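Local coordinates for spindle assembly abnormal protein 6 (Caenorhabditis elegans, PDB 4G79) that serves as a central scaffolding component of centrioles, ensuring their ninefold symmetry, and is required for centrosome biogenesis and duplication, at residues A[16-21]-A[32-37]; A[119-124]-A[133-138]. All coordinates share one frame; numbering follows the deposited sequence.

Both contacts are antiparallel beta hairpins of the globular N-terminal domain of SAS-6, and both reach the same sheet, yet they share no strand: contact 1 joins strands 7-21 and 29-44, contact 2 strands 117-123 and 132-140. Their centres lie about 13 Å apart and their nearest atoms about 6 Å apart, with strand 106-111 pairing with a strand of each. Contact 2 is the core one, its centre about 6 Å from that of the chain, and buries 513 Å² with phenylalanine, leucine and isoleucine side chains. Each has four backbone bonds, but contact 1, centred about 13 Å from the chain centre and burying 357 Å², adds few side-chain contacts and carries a serine-lysine face toward the surface.

Contact 1. Residues A[16-21]-A[32-37]; sequences ASLLQP and YKTKVK
A16 and L18 face T34 and Y32 in an antiparallel beta hairpin, the first of the SAS-6 N-terminal head domain, and four backbone hydrogen bonds hold the pairs. A16 and T34 bond twice: A16 N reaches T34 O at 2.8 Å, and T34 N reaches A16 O with an N-H...O angle of 158°. L18 and Y32 close a second two-bond ring, in which L18 N sits 2.7 Å from Y32 O, and Y32 N returns the bond to L18 O. Between these rings S17 and K33 form a non-hydrogen-bonded pair, and K33 CA adds a CA-H...O contact to A16 O at 3.3 Å.

Side chains sort onto two faces. On the one with A16, L18 and T34, the methyl CG2 of T34 meets CB of L18 at 3.7 Å. The first torsion of T34 explains this: OG1 lies anti to the backbone N (chi1 -180°), leaving CG2 between N and the carbonyl carbon, directed at L18. Farther along, A16 CB lies 4.2 Å from V36 CG2 in one of the two conformers of V36, a doubtful contact. On the other face the aliphatic part of K33, bent at chi2 (-82°), passes by S17, whose OG meets K33 CE at 3.4 Å and CD slightly farther away.

In the second shell, strand 106-111 flanks 16-21 on its other edge: S17 and L19 make backbone bonds to it, and A16 packs on I107 and I109. R59 touches L18 and its NH1 bonds to T34 OG1, thereby engaging both strands; T34 OG1 in turn donates to K35 O at 3.2 Å, from well above the carbonyl plane.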
# COMPACT_ATOMS: atom_id res chain seq x y z
N ALA A 16 8.04 -7.13 -17.24
CA ALA A 16 7.36 -5.95 -16.71
C ALA A 16 6.19 -5.52 -17.57
O ALA A 16 6.16 -5.82 -18.78
CB ALA A 16 8.34 -4.79 -16.62
N SER A 17 5.25 -4.77 -16.99
CA SER A 17 4.19 -4.19 -17.80
C SER A 17 4.64 -2.78 -18.14
O SER A 17 4.95 -2.00 -17.24
CB SER A 17 2.84 -4.18 -17.08
OG SER A 17 2.29 -5.49 -17.01
N LEU A 18 4.74 -2.46 -19.42
CA LEU A 18 5.16 -1.12 -19.81
C LEU A 18 3.95 -0.34 -20.28
O LEU A 18 3.24 -0.78 -21.20
CB LEU A 18 6.26 -1.17 -20.89
CG LEU A 18 6.76 0.18 -21.48
CD1 LEU A 18 7.51 0.99 -20.46
CD2 LEU A 18 7.69 -0.06 -22.67
N LEU A 19 3.71 0.80 -19.62
CA LEU A 19 2.61 1.70 -19.97
C LEU A 19 3.20 2.96 -20.56
O LEU A 19 4.11 3.54 -19.98
CB LEU A 19 1.72 2.03 -18.76
CG LEU A 19 1.39 0.91 -17.75
CD1 LEU A 19 0.72 1.46 -16.51
CD2 LEU A 19 0.51 -0.16 -18.37
N GLN A 20 2.74 3.35 -21.75
CA GLN A 20 3.25 4.56 -22.38
C GLN A 20 2.12 5.27 -23.14
O GLN A 20 1.23 4.59 -23.66
CB GLN A 20 4.47 4.23 -23.29
CG GLN A 20 4.12 3.46 -24.57
CD GLN A 20 5.33 2.96 -25.33
OE1 GLN A 20 5.55 1.74 -25.45
NE2 GLN A 20 6.10 3.87 -25.90
N PRO A 21 2.11 6.62 -23.20
CA PRO A 21 1.04 7.32 -23.94
C PRO A 21 1.06 7.01 -25.44
O PRO A 21 2.09 6.59 -25.98
CB PRO A 21 1.32 8.80 -23.69
CG PRO A 21 2.77 8.86 -23.38
CD PRO A 21 3.07 7.59 -22.62
N TYR A 32 1.99 -3.01 -22.86
CA TYR A 32 2.66 -4.22 -23.32
C TYR A 32 3.46 -4.84 -22.23
O TYR A 32 4.17 -4.13 -21.50
CB TYR A 32 3.61 -3.92 -24.48
CG TYR A 32 2.94 -3.41 -25.73
CD1 TYR A 32 2.10 -4.24 -26.47
CD2 TYR A 32 3.19 -2.13 -26.21
CE1 TYR A 32 1.51 -3.79 -27.65
CE2 TYR A 32 2.59 -1.67 -27.38
CZ TYR A 32 1.78 -2.51 -28.11
OH TYR A 32 1.19 -2.07 -29.27
N LYS A 33 3.49 -6.18 -22.19
CA LYS A 33 4.45 -6.89 -21.34
C LYS A 33 5.76 -6.83 -22.08
O LYS A 33 5.77 -6.93 -23.31
CB LYS A 33 4.03 -8.36 -21.09
CG LYS A 33 2.71 -8.53 -20.35
CD LYS A 33 2.89 -8.38 -18.86
CE LYS A 33 1.62 -8.64 -18.09
NZ LYS A 33 1.35 -10.09 -17.94
N THR A 34 6.85 -6.60 -21.36
CA THR A 34 8.18 -6.51 -21.98
C THR A 34 9.24 -7.06 -21.04
O THR A 34 9.12 -6.92 -19.82
CB THR A 34 8.52 -5.05 -22.38
OG1 THR A 34 9.83 -5.03 -22.99
CG2 THR A 34 8.54 -4.07 -21.18
N LYS A 35 10.26 -7.72 -21.61
CA LYS A 35 11.42 -8.12 -20.83
C LYS A 35 12.24 -6.86 -20.60
O LYS A 35 12.45 -6.07 -21.52
CB LYS A 35 12.25 -9.20 -21.53
CG LYS A 35 11.56 -10.55 -21.66
CD LYS A 35 12.42 -11.57 -22.40
CE LYS A 35 11.65 -12.80 -22.83
NZ LYS A 35 10.80 -12.54 -24.03
N VAL A 36 12.69 -6.67 -19.37
CA VAL A 36 13.50 -5.50 -18.98
C VAL A 36 14.69 -6.00 -18.16
O VAL A 36 14.55 -6.94 -17.38
CB VAL A 36 12.66 -4.45 -18.18
CG1 VAL A 36 13.53 -3.36 -17.56
CG2 VAL A 36 11.59 -3.82 -19.05
N LYS A 37 15.87 -5.38 -18.34
CA LYS A 37 17.01 -5.78 -17.51
C LYS A 37 17.06 -4.80 -16.35
O LYS A 37 17.14 -3.59 -16.55
CB LYS A 37 18.34 -5.83 -18.28
CG LYS A 37 19.55 -6.20 -17.39
CD LYS A 37 20.78 -6.58 -18.22
CE LYS A 37 20.79 -8.02 -18.72
NZ LYS A 37 20.83 -9.02 -17.61

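Contact 2. Residues A[119-124]-A[133-138]; sequences SFELFS and IFSIKL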
# COMPACT_ATOMS: atom_id res chain seq x y z
N SER A 119 8.56 5.76 -14.23
CA SER A 119 8.29 5.39 -12.86
C SER A 119 8.38 3.89 -12.81
O SER A 119 7.76 3.23 -13.62
CB SER A 119 6.92 5.90 -12.42
OG SER A 119 6.58 5.42 -11.13
N PHE A 120 9.26 3.36 -11.95
CA PHE A 120 9.42 1.94 -11.77
C PHE A 120 8.57 1.61 -10.53
O PHE A 120 8.82 2.17 -9.46
CB PHE A 120 10.92 1.59 -11.58
CG PHE A 120 11.21 0.15 -11.20
CD1 PHE A 120 11.20 -0.25 -9.87
CD2 PHE A 120 11.49 -0.80 -12.18
CE1 PHE A 120 11.48 -1.58 -9.52
CE2 PHE A 120 11.80 -2.11 -11.83
CZ PHE A 120 11.77 -2.50 -10.51
N GLU A 121 7.61 0.72 -10.67
CA GLU A 121 6.72 0.37 -9.56
C GLU A 121 6.79 -1.11 -9.30
O GLU A 121 6.62 -1.89 -10.23
CB GLU A 121 5.28 0.76 -9.89
CG GLU A 121 5.07 2.21 -10.29
CD GLU A 121 3.61 2.65 -10.30
OE1 GLU A 121 2.77 1.92 -10.87
OE2 GLU A 121 3.32 3.73 -9.75
N LEU A 122 7.08 -1.49 -8.05
CA LEU A 122 7.17 -2.89 -7.65
C LEU A 122 5.94 -3.25 -6.81
O LEU A 122 5.63 -2.51 -5.89
CB LEU A 122 8.48 -3.15 -6.86
CG LEU A 122 8.72 -4.61 -6.44
CD1 LEU A 122 8.76 -5.53 -7.66
CD2 LEU A 122 10.02 -4.71 -5.69
N PHE A 123 5.29 -4.39 -7.10
CA PHE A 123 4.09 -4.84 -6.39
C PHE A 123 4.22 -6.22 -5.93
O PHE A 123 4.99 -6.97 -6.50
CB PHE A 123 2.83 -4.78 -7.30
CG PHE A 123 2.47 -3.42 -7.85
CD1 PHE A 123 3.11 -2.92 -8.99
CD2 PHE A 123 1.45 -2.67 -7.28
CE1 PHE A 123 2.75 -1.69 -9.52
CE2 PHE A 123 1.11 -1.42 -7.80
CZ PHE A 123 1.75 -0.95 -8.93
N SER A 124 3.43 -6.59 -4.93
CA SER A 124 3.28 -7.97 -4.48
C SER A 124 1.78 -8.16 -4.18
O SER A 124 1.32 -7.84 -3.09
CB SER A 124 4.19 -8.27 -3.30
OG SER A 124 4.12 -9.64 -2.97
N ILE A 133 4.78 -2.12 -3.34
CA ILE A 133 5.87 -2.09 -2.37
C ILE A 133 6.45 -0.68 -2.38
O ILE A 133 6.47 0.00 -1.34
CB ILE A 133 6.91 -3.20 -2.67
CG1 ILE A 133 6.22 -4.60 -2.67
CG2 ILE A 133 8.05 -3.15 -1.62
CD1 ILE A 133 7.13 -5.78 -3.07
N PHE A 134 6.89 -0.22 -3.56
CA PHE A 134 7.40 1.14 -3.69
C PHE A 134 7.41 1.50 -5.14
O PHE A 134 7.18 0.65 -5.99
CB PHE A 134 8.84 1.27 -3.06
CG PHE A 134 9.98 0.65 -3.85
CD1 PHE A 134 10.27 -0.70 -3.74
CD2 PHE A 134 10.77 1.43 -4.70
CE1 PHE A 134 11.30 -1.27 -4.49
CE2 PHE A 134 11.81 0.86 -5.44
CZ PHE A 134 12.06 -0.49 -5.34
N SER A 135 7.64 2.76 -5.43
CA SER A 135 7.84 3.27 -6.77
C SER A 135 8.99 4.26 -6.69
O SER A 135 9.18 4.91 -5.66
CB SER A 135 6.57 3.89 -7.36
OG SER A 135 6.19 5.08 -6.70
N ILE A 136 9.76 4.36 -7.76
CA ILE A 136 10.88 5.29 -7.82
C ILE A 136 10.94 5.86 -9.22
O ILE A 136 10.71 5.14 -10.18
CB ILE A 136 12.20 4.57 -7.39
CG1 ILE A 136 13.38 5.57 -7.24
CG2 ILE A 136 12.55 3.35 -8.27
CD1 ILE A 136 14.62 5.04 -6.48
N LYS A 137 11.20 7.16 -9.33
CA LYS A 137 11.36 7.83 -10.61
C LYS A 137 12.80 7.60 -11.12
O LYS A 137 13.76 7.95 -10.43
CB LYS A 137 11.06 9.33 -10.46
CG LYS A 137 11.04 10.11 -11.77
CD LYS A 137 10.62 11.54 -11.54
CE LYS A 137 10.60 12.35 -12.82
NZ LYS A 137 9.97 13.68 -12.62
N LEU A 138 12.93 6.99 -12.31
CA LEU A 138 14.24 6.73 -12.92
C LEU A 138 14.42 7.73 -14.04
O LEU A 138 13.51 7.93 -14.83
CB LEU A 138 14.39 5.28 -13.40
CG LEU A 138 14.04 4.17 -12.37
CD1 LEU A 138 14.29 2.79 -12.97
CD2 LEU A 138 14.90 4.28 -11.11
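L122 meets both I133 and F134, and its side chain can be followed outward between them. CB of L122 lies 4.1 Å from F134 CE1. With CG anti to the backbone N (chi1 -177°), the branch runs beside I133, pointing the same way, and CG of L122 reaches I133 CD1 at 3.9 Å. The methyl CD2 of L122 touches both neighbours, F134 CE1 at 3.9 Å and I133 CD1 slightly farther. Its approach to the F134 ring is oblique, whereas I133 CG2 sits at that ring's edge, in its plane. I133 CD1 also covers S124 CB; an alanine here, lacking CD1, is likely to open a gap between L122 and S124 and to leave the L122 branch freer to turn.

F120 follows on the face shared by L122, F134 and I136. Its CB meets L138 CD1 at 3.8 Å and I136 CG2 a little farther away, while F134 CZ lies at the edge of its ring, 4.4 Å from F120 CE1. Helix 92-102 adds L100 against L122 and F92 edge-to-face with F134; I128 of the second subunit packs on I133.

The other face is more polar: E121 CG rests on S135 CB at 3.7 Å. Backbone bonds fix the register, with F120 N donating to I136 O with an N-H...O angle of 171° and I136 N returning the bond to F120 O. Nearer the turn the pattern shifts: L122 N bonds to F134 O, but L122 O accepts from I133 N at 2.7 Å. Two residues, I133 and F134, thus stand opposite one, L122, which defines a classic beta bulge in an antiparallel hairpin.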